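Local coordinates for protein Rho guanine nucleotide exchange factor 11 (Homo sapiens, PDB 5JHH) that probably acts as a guanine nucleotide exchange factor that activates Rho-family GTPases by promoting replacement of their bound GDP with GTP through its RhoGEF domain, at residues S36-L41 / E72-H77; L314-V319 / E364-A369; E96-M101 / H191-R196. One frame throughout, in Å; residues are numbered along the deposited sequence.

Interaction 1: residues S36-L41 / E72-H77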
loop_
_atom_site.group_PDB
_atom_site.type_symbol
_atom_site.label_atom_id
_atom_site.label_comp_id
_atom_site.label_asym_id
_atom_site.label_seq_id
_atom_site.Cartn_x
_atom_site.Cartn_y
_atom_site.Cartn_z
ATOM N N SER A 36 20.976 6.746 -2.853
ATOM C CA SER A 36 20.773 5.333 -2.817
ATOM C C SER A 36 19.650 4.926 -3.804
ATOM O O SER A 36 19.712 3.933 -4.484
ATOM C CB SER A 36 20.413 4.929 -1.421
ATOM O OG SER A 36 20.323 3.556 -1.498
ATOM N N HIS A 37 18.623 5.750 -3.890
ATOM C CA HIS A 37 17.502 5.422 -4.738
ATOM C C HIS A 37 17.903 5.474 -6.199
ATOM O O HIS A 37 17.643 4.579 -6.987
ATOM C CB HIS A 37 16.329 6.342 -4.448
ATOM C CG HIS A 37 15.190 6.094 -5.349
ATOM N ND1 HIS A 37 14.877 6.941 -6.389
ATOM C CD2 HIS A 37 14.366 5.039 -5.455
ATOM C CE1 HIS A 37 13.880 6.426 -7.079
ATOM N NE2 HIS A 37 13.572 5.263 -6.542
ATOM N N LEU A 38 18.618 6.503 -6.531
ATOM C CA LEU A 38 19.242 6.615 -7.825
ATOM C C LEU A 38 20.046 5.386 -8.153
ATOM O O LEU A 38 20.020 4.893 -9.272
ATOM C CB LEU A 38 20.087 7.865 -7.860
ATOM C CG LEU A 38 20.733 8.266 -9.176
ATOM C CD1 LEU A 38 19.737 8.242 -10.326
ATOM C CD2 LEU A 38 21.312 9.666 -9.028
ATOM N N ARG A 39 20.749 4.855 -7.169
ATOM C CA ARG A 39 21.532 3.649 -7.404
ATOM C C ARG A 39 20.616 2.527 -7.852
ATOM O O ARG A 39 20.893 1.844 -8.846
ATOM C CB ARG A 39 22.296 3.237 -6.149
ATOM C CG ARG A 39 23.431 2.250 -6.398
ATOM C CD ARG A 39 23.624 1.307 -5.205
ATOM N NE ARG A 39 24.075 -0.005 -5.639
ATOM C CZ ARG A 39 23.333 -1.108 -5.606
ATOM N NH1 ARG A 39 23.843 -2.230 -6.027
ATOM N NH2 ARG A 39 22.094 -1.100 -5.134
ATOM N N THR A 40 19.496 2.368 -7.152
ATOM C CA THR A 40 18.576 1.310 -7.475
ATOM C C THR A 40 18.005 1.464 -8.875
ATOM O O THR A 40 17.838 0.492 -9.588
ATOM C CB THR A 40 17.433 1.278 -6.472
ATOM O OG1 THR A 40 17.967 1.063 -5.182
ATOM C CG2 THR A 40 16.457 0.169 -6.753
ATOM N N LEU A 41 17.710 2.679 -9.289
ATOM C CA LEU A 41 17.230 2.841 -10.628
ATOM C C LEU A 41 18.284 2.453 -11.657
ATOM O O LEU A 41 17.933 1.948 -12.752
ATOM C CB LEU A 41 16.762 4.256 -10.906
ATOM C CG LEU A 41 15.652 4.775 -10.008
ATOM C CD1 LEU A 41 15.352 6.224 -10.385
ATOM C CD2 LEU A 41 14.396 3.947 -10.100
ATOM N N GLU A 72 14.152 8.772 -18.360
ATOM C CA GLU A 72 13.555 10.031 -17.923
ATOM C C GLU A 72 13.440 10.032 -16.418
ATOM O O GLU A 72 13.688 11.044 -15.761
ATOM C CB GLU A 72 12.165 10.208 -18.527
ATOM C CG GLU A 72 12.161 10.553 -20.011
ATOM C CD GLU A 72 12.256 9.375 -21.012
ATOM O OE1 GLU A 72 12.471 8.161 -20.696
ATOM O OE2 GLU A 72 12.119 9.708 -22.209
ATOM N N LEU A 73 13.032 8.889 -15.887
ATOM C CA LEU A 73 12.905 8.703 -14.456
ATOM C C LEU A 73 14.229 8.885 -13.758
ATOM O O LEU A 73 14.332 9.633 -12.807
ATOM C CB LEU A 73 12.334 7.335 -14.133
ATOM C CG LEU A 73 11.932 7.129 -12.689
ATOM C CD1 LEU A 73 10.849 8.104 -12.290
ATOM C CD2 LEU A 73 11.386 5.714 -12.562
ATOM N N ILE A 74 15.263 8.320 -14.335
ATOM C CA ILE A 74 16.587 8.445 -13.783
ATOM C C ILE A 74 17.060 9.901 -13.772
ATOM O O ILE A 74 17.633 10.365 -12.770
ATOM C CB ILE A 74 17.551 7.568 -14.576
ATOM C CG1 ILE A 74 17.351 6.102 -14.160
ATOM C CG2 ILE A 74 18.979 8.049 -14.460
ATOM C CD1 ILE A 74 18.165 5.107 -14.998
ATOM N N GLU A 75 16.825 10.618 -14.864
ATOM C CA GLU A 75 17.193 12.027 -14.924
ATOM C C GLU A 75 16.390 12.960 -13.952
ATOM O O GLU A 75 16.938 13.862 -13.353
ATOM C CB GLU A 75 17.098 12.487 -16.365
ATOM C CG GLU A 75 17.619 13.904 -16.634
ATOM C CD GLU A 75 18.971 14.192 -15.994
ATOM O OE1 GLU A 75 19.808 13.263 -15.836
ATOM O OE2 GLU A 75 19.161 15.363 -15.612
ATOM N N ILE A 76 15.116 12.695 -13.735
ATOM C CA ILE A 76 14.394 13.351 -12.667
ATOM C C ILE A 76 15.207 13.318 -11.380
ATOM O O ILE A 76 15.313 14.333 -10.660
ATOM C CB ILE A 76 13.086 12.618 -12.300
ATOM C CG1 ILE A 76 12.010 12.729 -13.371
ATOM C CG2 ILE A 76 12.529 13.062 -10.954
ATOM C CD1 ILE A 76 11.589 14.097 -13.683
ATOM N N HIS A 77 15.645 12.123 -11.000
ATOM C CA HIS A 77 16.321 11.968 -9.712
ATOM C C HIS A 77 17.797 12.373 -9.725
ATOM O O HIS A 77 18.321 12.820 -8.699
ATOM C CB HIS A 77 16.177 10.558 -9.144
ATOM C CG HIS A 77 14.804 10.238 -8.689
ATOM N ND1 HIS A 77 14.338 10.580 -7.445
ATOM C CD2 HIS A 77 13.784 9.598 -9.309
ATOM C CE1 HIS A 77 13.093 10.174 -7.315
ATOM N NE2 HIS A 77 12.727 9.594 -8.440
#
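Leu38 and Leu41 face His77 and Ile74 across two helices that run antiparallel at 165°, their axes coming within 9.9 Å. The nearest CA pairs fix the register: Leu38 CA lies 6.4 Å from His77 CA, and Leu41 CA stands almost as close to Ile74 CA. At one end of the interface the imidazoles of His37 and His77 form an edge-to-face (T-shaped) pair, with the planes at 66° and centroids 4.6 Å apart. His37 brings its edge over one face of the His77 ring, while Ile76 CG2 lies over the opposite face. The His77 ring is also gripped at both nitrogens, ND1 by the carboxylate of Glu34 and NE2 by that of Glu166. Two such bonds hold the ring's rotation and would probably favour its protonated form.

The rest of the interface is apolar. With CG anti to the carbonyl carbon (chi1 -58°), Leu41 sends CD1 against two neighbours, 3.9 Å from His77 CD2 and 4.2 Å from Leu73 CG. Its CB rests against Ile74 CG1 at 3.8 Å. Leu38 reaches across with CD1, which ends 4.2 Å from Ile74 CG2.

Both helices belong to the helical RhoGEF (DH) domain. Ser36 on helix 18-54 hydrogen-bonds an acidic side chain of another protein's chain. Helix 165-182 packs beside the seam through Glu166, Arg169 and Tyr173, and helix 107-121 covers Leu73 and Ile76.

Interaction 2: residues L314-V319 / E364-A369; sequences LKLNAV and EAVRNA
Leu316 turns its CG anti to the carbonyl carbon (chi1 -66°) and extends the branch beyond it, which carries CD1 to the methyl of Ala365 at 3.9 Å. Val366 answers from the helix with CG1 anti to its backbone N (chi1 164°). Its other methyl, CG2, then sits 3.5 Å from the carbonyl oxygen of Leu316 and also meets Val319 CG2, at 3.9 Å. The two valines meet obliquely, methyl against methyl, while Val366 CG1 lies near the carbonyl oxygen of Val319. Val366 therefore packs its two methyls against backbone carbonyls as well as against a side chain.

That backbone is a type I beta turn spanning Lys315 to Ala318: its central residues, Leu316 and Asn317, both have the helix-like phi/psi of such a turn, and Ala318 N donates to Lys315 O at 3.0 Å. The turn is the passage from strand 313-315 to strand 319-323, which pair with strands 280-287 and 330-335 respectively, so it links the two sheets of the PH-domain sandwich. Helix 352-368 is the C-terminal helix characteristic of this fold, and its last turn rests on the linker.

Ala369, the final residue of the fragment, points its CB at the turn. This methyl lies over the peptide joining Leu316 to Asn317, 3.7 Å from Asn317 N, and touches Leu316 CB at 3.8 Å. On the outward side of the helix Arg367 NH2 makes a salt bridge of 2.9 Å with Glu364 OE1; the carboxylate oxygen lies near the guanidinium plane and uses its anti lone pair. Deeper in the sandwich, Ile333 of strand 330-335 packs against Leu314 and Val319.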
loop_
_atom_site.group_PDB
_atom_site.type_symbol
_atom_site.label_atom_id
_atom_site.label_comp_id
_atom_site.label_asym_id
_atom_site.label_seq_id
_atom_site.Cartn_x
_atom_site.Cartn_y
_atom_site.Cartn_z
ATOM N N LEU A 314 -28.930 -1.821 -11.079
ATOM C CA LEU A 314 -29.635 -0.733 -10.392
ATOM C C LEU A 314 -29.021 0.581 -10.802
ATOM O O LEU A 314 -27.819 0.675 -10.921
ATOM C CB LEU A 314 -29.532 -0.927 -8.869
ATOM C CG LEU A 314 -30.168 -2.251 -8.418
ATOM C CD1 LEU A 314 -30.042 -2.516 -6.932
ATOM C CD2 LEU A 314 -31.638 -2.258 -8.822
ATOM N N LYS A 315 -29.860 1.582 -11.034
ATOM C CA LYS A 315 -29.410 2.931 -11.299
ATOM C C LYS A 315 -29.291 3.688 -9.991
ATOM O O LYS A 315 -30.246 3.804 -9.217
ATOM C CB LYS A 315 -30.364 3.638 -12.244
ATOM C CG LYS A 315 -30.531 2.936 -13.583
ATOM C CD LYS A 315 -30.866 3.969 -14.653
ATOM C CE LYS A 315 -31.348 3.347 -15.957
ATOM N NZ LYS A 315 -32.833 3.280 -16.023
ATOM N N LEU A 316 -28.098 4.215 -9.758
ATOM C CA LEU A 316 -27.763 4.827 -8.503
ATOM C C LEU A 316 -28.529 6.099 -8.278
ATOM O O LEU A 316 -28.626 6.543 -7.151
ATOM C CB LEU A 316 -26.263 5.095 -8.441
ATOM C CG LEU A 316 -25.340 3.861 -8.411
ATOM C CD1 LEU A 316 -23.906 4.309 -8.480
ATOM C CD2 LEU A 316 -25.551 3.005 -7.174
ATOM N N ASN A 317 -29.088 6.691 -9.323
ATOM C CA ASN A 317 -29.900 7.899 -9.135
ATOM C C ASN A 317 -31.337 7.619 -8.700
ATOM O O ASN A 317 -32.094 8.554 -8.433
ATOM C CB ASN A 317 -29.932 8.735 -10.417
ATOM C CG ASN A 317 -30.478 7.973 -11.585
ATOM O OD1 ASN A 317 -31.062 6.908 -11.433
ATOM N ND2 ASN A 317 -30.259 8.492 -12.760
ATOM N N ALA A 318 -31.681 6.334 -8.629
ATOM C CA ALA A 318 -33.028 5.855 -8.333
ATOM C C ALA A 318 -33.005 4.835 -7.188
ATOM O O ALA A 318 -33.754 3.837 -7.209
ATOM C CB ALA A 318 -33.625 5.215 -9.585
ATOM N N VAL A 319 -32.109 5.042 -6.221
ATOM C CA VAL A 319 -32.084 4.190 -5.050
ATOM C C VAL A 319 -31.712 4.939 -3.801
ATOM O O VAL A 319 -31.130 6.027 -3.840
ATOM C CB VAL A 319 -31.142 2.959 -5.142
ATOM C CG1 VAL A 319 -31.375 2.110 -6.385
ATOM C CG2 VAL A 319 -29.695 3.379 -5.073
ATOM N N GLU A 364 -21.951 7.714 -1.064
ATOM C CA GLU A 364 -21.220 8.760 -1.781
ATOM C C GLU A 364 -21.617 8.711 -3.259
ATOM O O GLU A 364 -22.006 9.713 -3.858
ATOM C CB GLU A 364 -19.695 8.604 -1.547
ATOM C CG GLU A 364 -18.768 9.586 -2.281
ATOM C CD GLU A 364 -18.965 11.081 -1.925
ATOM O OE1 GLU A 364 -19.798 11.435 -1.043
ATOM O OE2 GLU A 364 -18.280 11.928 -2.552
ATOM N N ALA A 365 -21.638 7.529 -3.827
ATOM C CA ALA A 365 -21.883 7.419 -5.260
ATOM C C ALA A 365 -23.295 7.862 -5.589
ATOM O O ALA A 365 -23.531 8.449 -6.630
ATOM C CB ALA A 365 -21.692 6.002 -5.704
ATOM N N VAL A 366 -24.221 7.549 -4.694
ATOM C CA VAL A 366 -25.596 7.985 -4.830
ATOM C C VAL A 366 -25.730 9.502 -4.764
ATOM O O VAL A 366 -26.422 10.071 -5.589
ATOM C CB VAL A 366 -26.544 7.308 -3.799
ATOM C CG1 VAL A 366 -27.889 8.050 -3.677
ATOM C CG2 VAL A 366 -26.785 5.866 -4.210
ATOM N N ARG A 367 -25.062 10.148 -3.816
ATOM C CA ARG A 367 -25.079 11.610 -3.773
ATOM C C ARG A 367 -24.625 12.249 -5.111
ATOM O O ARG A 367 -25.197 13.226 -5.544
ATOM C CB ARG A 367 -24.213 12.113 -2.640
ATOM C CG ARG A 367 -24.943 13.036 -1.676
ATOM C CD ARG A 367 -24.731 12.573 -0.242
ATOM N NE ARG A 367 -23.366 12.067 -0.040
ATOM C CZ ARG A 367 -23.008 11.120 0.847
ATOM N NH1 ARG A 367 -23.906 10.567 1.660
ATOM N NH2 ARG A 367 -21.737 10.724 0.933
ATOM N N ASN A 368 -23.646 11.654 -5.782
ATOM C CA ASN A 368 -23.134 12.180 -7.045
ATOM C C ASN A 368 -23.826 11.657 -8.286
ATOM O O ASN A 368 -23.530 12.095 -9.388
ATOM C CB ASN A 368 -21.642 11.896 -7.141
ATOM C CG ASN A 368 -20.894 12.489 -5.977
ATOM O OD1 ASN A 368 -21.200 13.601 -5.544
ATOM N ND2 ASN A 368 -19.965 11.723 -5.406
ATOM N N ALA A 369 -24.737 10.711 -8.130
ATOM C CA ALA A 369 -25.387 10.138 -9.315
ATOM C C ALA A 369 -26.421 11.107 -9.900
ATOM O O ALA A 369 -26.779 11.014 -11.061
ATOM C CB ALA A 369 -26.044 8.806 -8.981
ATOM O OXT ALA A 369 -26.945 11.990 -9.220
#

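Interaction 3: residues E96-M101 / H191-R196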
loop_
_atom_site.group_PDB
_atom_site.type_symbol
_atom_site.label_atom_id
_atom_site.label_comp_id
_atom_site.label_asym_id
_atom_site.label_seq_id
_atom_site.Cartn_x
_atom_site.Cartn_y
_atom_site.Cartn_z
ATOM N N GLU A 96 19.379 26.710 4.537
ATOM C CA GLU A 96 18.018 26.585 4.023
ATOM C C GLU A 96 17.948 25.511 2.929
ATOM O O GLU A 96 18.864 25.339 2.117
ATOM C CB GLU A 96 17.412 27.885 3.478
ATOM C CG GLU A 96 18.270 29.136 3.514
ATOM C CD GLU A 96 18.344 29.715 4.908
ATOM O OE1 GLU A 96 19.452 29.722 5.485
ATOM O OE2 GLU A 96 17.285 30.111 5.439
ATOM N N ILE A 97 16.827 24.810 2.905
ATOM C CA ILE A 97 16.674 23.706 2.006
ATOM C C ILE A 97 15.366 23.774 1.257
ATOM O O ILE A 97 15.164 23.012 0.321
ATOM C CB ILE A 97 16.822 22.398 2.789
ATOM C CG1 ILE A 97 17.529 21.386 1.924
ATOM C CG2 ILE A 97 15.488 21.932 3.392
ATOM C CD1 ILE A 97 17.731 20.070 2.629
ATOM N N SER A 98 14.519 24.748 1.587
ATOM C CA SER A 98 13.182 24.751 1.049
ATOM C C SER A 98 13.168 24.958 -0.463
ATOM O O SER A 98 12.345 24.380 -1.151
ATOM C CB SER A 98 12.298 25.799 1.738
ATOM O OG SER A 98 12.860 27.079 1.606
ATOM N N ASP A 99 14.051 25.795 -0.974
ATOM C CA ASP A 99 14.086 26.055 -2.386
ATOM C C ASP A 99 14.491 24.777 -3.184
ATOM O O ASP A 99 14.025 24.557 -4.265
ATOM C CB ASP A 99 15.109 27.145 -2.688
ATOM C CG ASP A 99 14.658 28.565 -2.273
ATOM O OD1 ASP A 99 13.460 28.845 -2.087
ATOM O OD2 ASP A 99 15.556 29.421 -2.185
ATOM N N LEU A 100 15.462 24.028 -2.696
ATOM C CA LEU A 100 15.790 22.769 -3.291
ATOM C C LEU A 100 14.566 21.825 -3.286
ATOM O O LEU A 100 14.246 21.220 -4.301
ATOM C CB LEU A 100 16.965 22.164 -2.546
ATOM C CG LEU A 100 17.509 20.827 -3.020
ATOM C CD1 LEU A 100 17.905 20.833 -4.487
ATOM C CD2 LEU A 100 18.702 20.487 -2.173
ATOM N N MET A 101 13.810 21.793 -2.193
ATOM C CA MET A 101 12.603 20.977 -2.148
ATOM C C MET A 101 11.563 21.457 -3.136
ATOM O O MET A 101 10.935 20.652 -3.840
ATOM C CB MET A 101 12.016 20.972 -0.760
ATOM C CG MET A 101 12.978 20.517 0.340
ATOM S SD MET A 101 13.513 18.815 0.159
ATOM C CE MET A 101 15.173 19.027 -0.376
ATOM N N HIS A 191 10.132 27.574 6.815
ATOM C CA HIS A 191 9.273 26.608 7.449
ATOM C C HIS A 191 8.001 26.480 6.618
ATOM O O HIS A 191 7.521 25.365 6.314
ATOM C CB HIS A 191 8.964 27.041 8.891
ATOM C CG HIS A 191 8.099 26.086 9.642
ATOM N ND1 HIS A 191 6.732 26.025 9.467
ATOM C CD2 HIS A 191 8.401 25.162 10.582
ATOM C CE1 HIS A 191 6.234 25.087 10.254
ATOM N NE2 HIS A 191 7.224 24.553 10.943
ATOM N N GLU A 192 7.474 27.631 6.255
ATOM C CA GLU A 192 6.276 27.758 5.425
ATOM C C GLU A 192 6.426 27.059 4.051
ATOM O O GLU A 192 5.491 26.414 3.557
ATOM C CB GLU A 192 6.011 29.249 5.232
ATOM C CG GLU A 192 4.635 29.642 4.708
ATOM C CD GLU A 192 4.417 31.180 4.670
ATOM O OE1 GLU A 192 5.318 31.940 4.227
ATOM O OE2 GLU A 192 3.331 31.640 5.074
ATOM N N LYS A 193 7.590 27.245 3.445
ATOM C CA LYS A 193 7.909 26.740 2.106
ATOM C C LYS A 193 8.135 25.201 2.100
ATOM O O LYS A 193 7.709 24.513 1.196
ATOM C CB LYS A 193 9.144 27.471 1.549
ATOM C CG LYS A 193 8.830 28.816 0.878
ATOM C CD LYS A 193 10.006 29.765 0.956
ATOM C CE LYS A 193 10.986 29.569 -0.174
ATOM N NZ LYS A 193 12.368 29.768 0.334
ATOM N N LEU A 194 8.758 24.692 3.141
ATOM C CA LEU A 194 8.773 23.294 3.454
ATOM C C LEU A 194 7.384 22.713 3.650
ATOM O O LEU A 194 7.131 21.601 3.183
ATOM C CB LEU A 194 9.585 23.051 4.716
ATOM C CG LEU A 194 11.088 23.141 4.517
ATOM C CD1 LEU A 194 11.835 22.919 5.818
ATOM C CD2 LEU A 194 11.539 22.113 3.505
ATOM N N CYS A 195 6.472 23.441 4.293
ATOM C CA CYS A 195 5.136 22.887 4.479
ATOM C C CYS A 195 4.463 22.793 3.124
ATOM O O CYS A 195 3.667 21.889 2.857
ATOM C CB CYS A 195 4.307 23.755 5.442
ATOM S SG CYS A 195 4.882 23.588 7.168
ATOM N N ARG A 196 4.776 23.769 2.280
ATOM C CA ARG A 196 4.179 23.810 0.972
ATOM C C ARG A 196 4.678 22.596 0.168
ATOM O O ARG A 196 3.884 21.872 -0.428
ATOM C CB ARG A 196 4.535 25.154 0.308
ATOM C CG ARG A 196 4.357 25.252 -1.197
ATOM C CD ARG A 196 2.892 25.209 -1.536
ATOM N NE ARG A 196 2.647 25.542 -2.933
ATOM C CZ ARG A 196 1.463 25.438 -3.523
ATOM N NH1 ARG A 196 0.387 25.043 -2.838
ATOM N NH2 ARG A 196 1.349 25.726 -4.808
#
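Lys193 joins Ser98 and Asp99 in a mixed polar and apolar contact, where the first turn of helix 98-105 lies against the beginning of the long helix 189-227 in the RhoGEF domain. The ammonium carries the polar half: Lys193 NZ donates to Ser98 OG at 3.0 Å and makes a salt bridge with Asp99 OD1 at 2.8 Å. The lysine chain, bent at chi3 (86°) and chi4, curls over Ser98 to do so, and NZ meets OD1 from above the carboxylate, 47° out of its plane. Replacing this lysine with an alanine would probably leave Asp99 without its charge partner here and Ser98 OG with Glu190 but without the ammonium donor.

Ile97 occupies the N-cap position of helix 98-105. Glu190, just before 191-196, hydrogen-bonds both Ile97 N and Ser98 OG, placing an acidic group at the helix start, where it would probably interact well with the helix dipole. Beneath this polar layer Leu194 CD2 touches two side chains, 3.8 Å from Met101 CG and 4.0 Å from Ile97 CG2. Helix 165-182 backs Leu194 with Ile180 and Ile181, and Ile27 and Phe31 of helix 18-54 pack on Ile97.

In the fold
Along the chain the contacts come in series: interaction 1 closes first, interaction 3 follows, and interaction 2 lies in the C-terminal PH domain. Interactions 1 and 3 share the RhoGEF domain, their centres about 22 Å apart. Helices 70-89 and 98-105 are consecutive, and helices 18-54 and 165-182 run by both sites, so the two contacts belong to one helical bundle, joining different pairs of its helices. Interaction 2 is remote, its centre about 44 Å from that of interaction 1 and about 43 Å from that of interaction 3. Helix 189-227, packed at its start in interaction 3, leads on to strand 228-229 of the PH sheet, physically connecting the two domains.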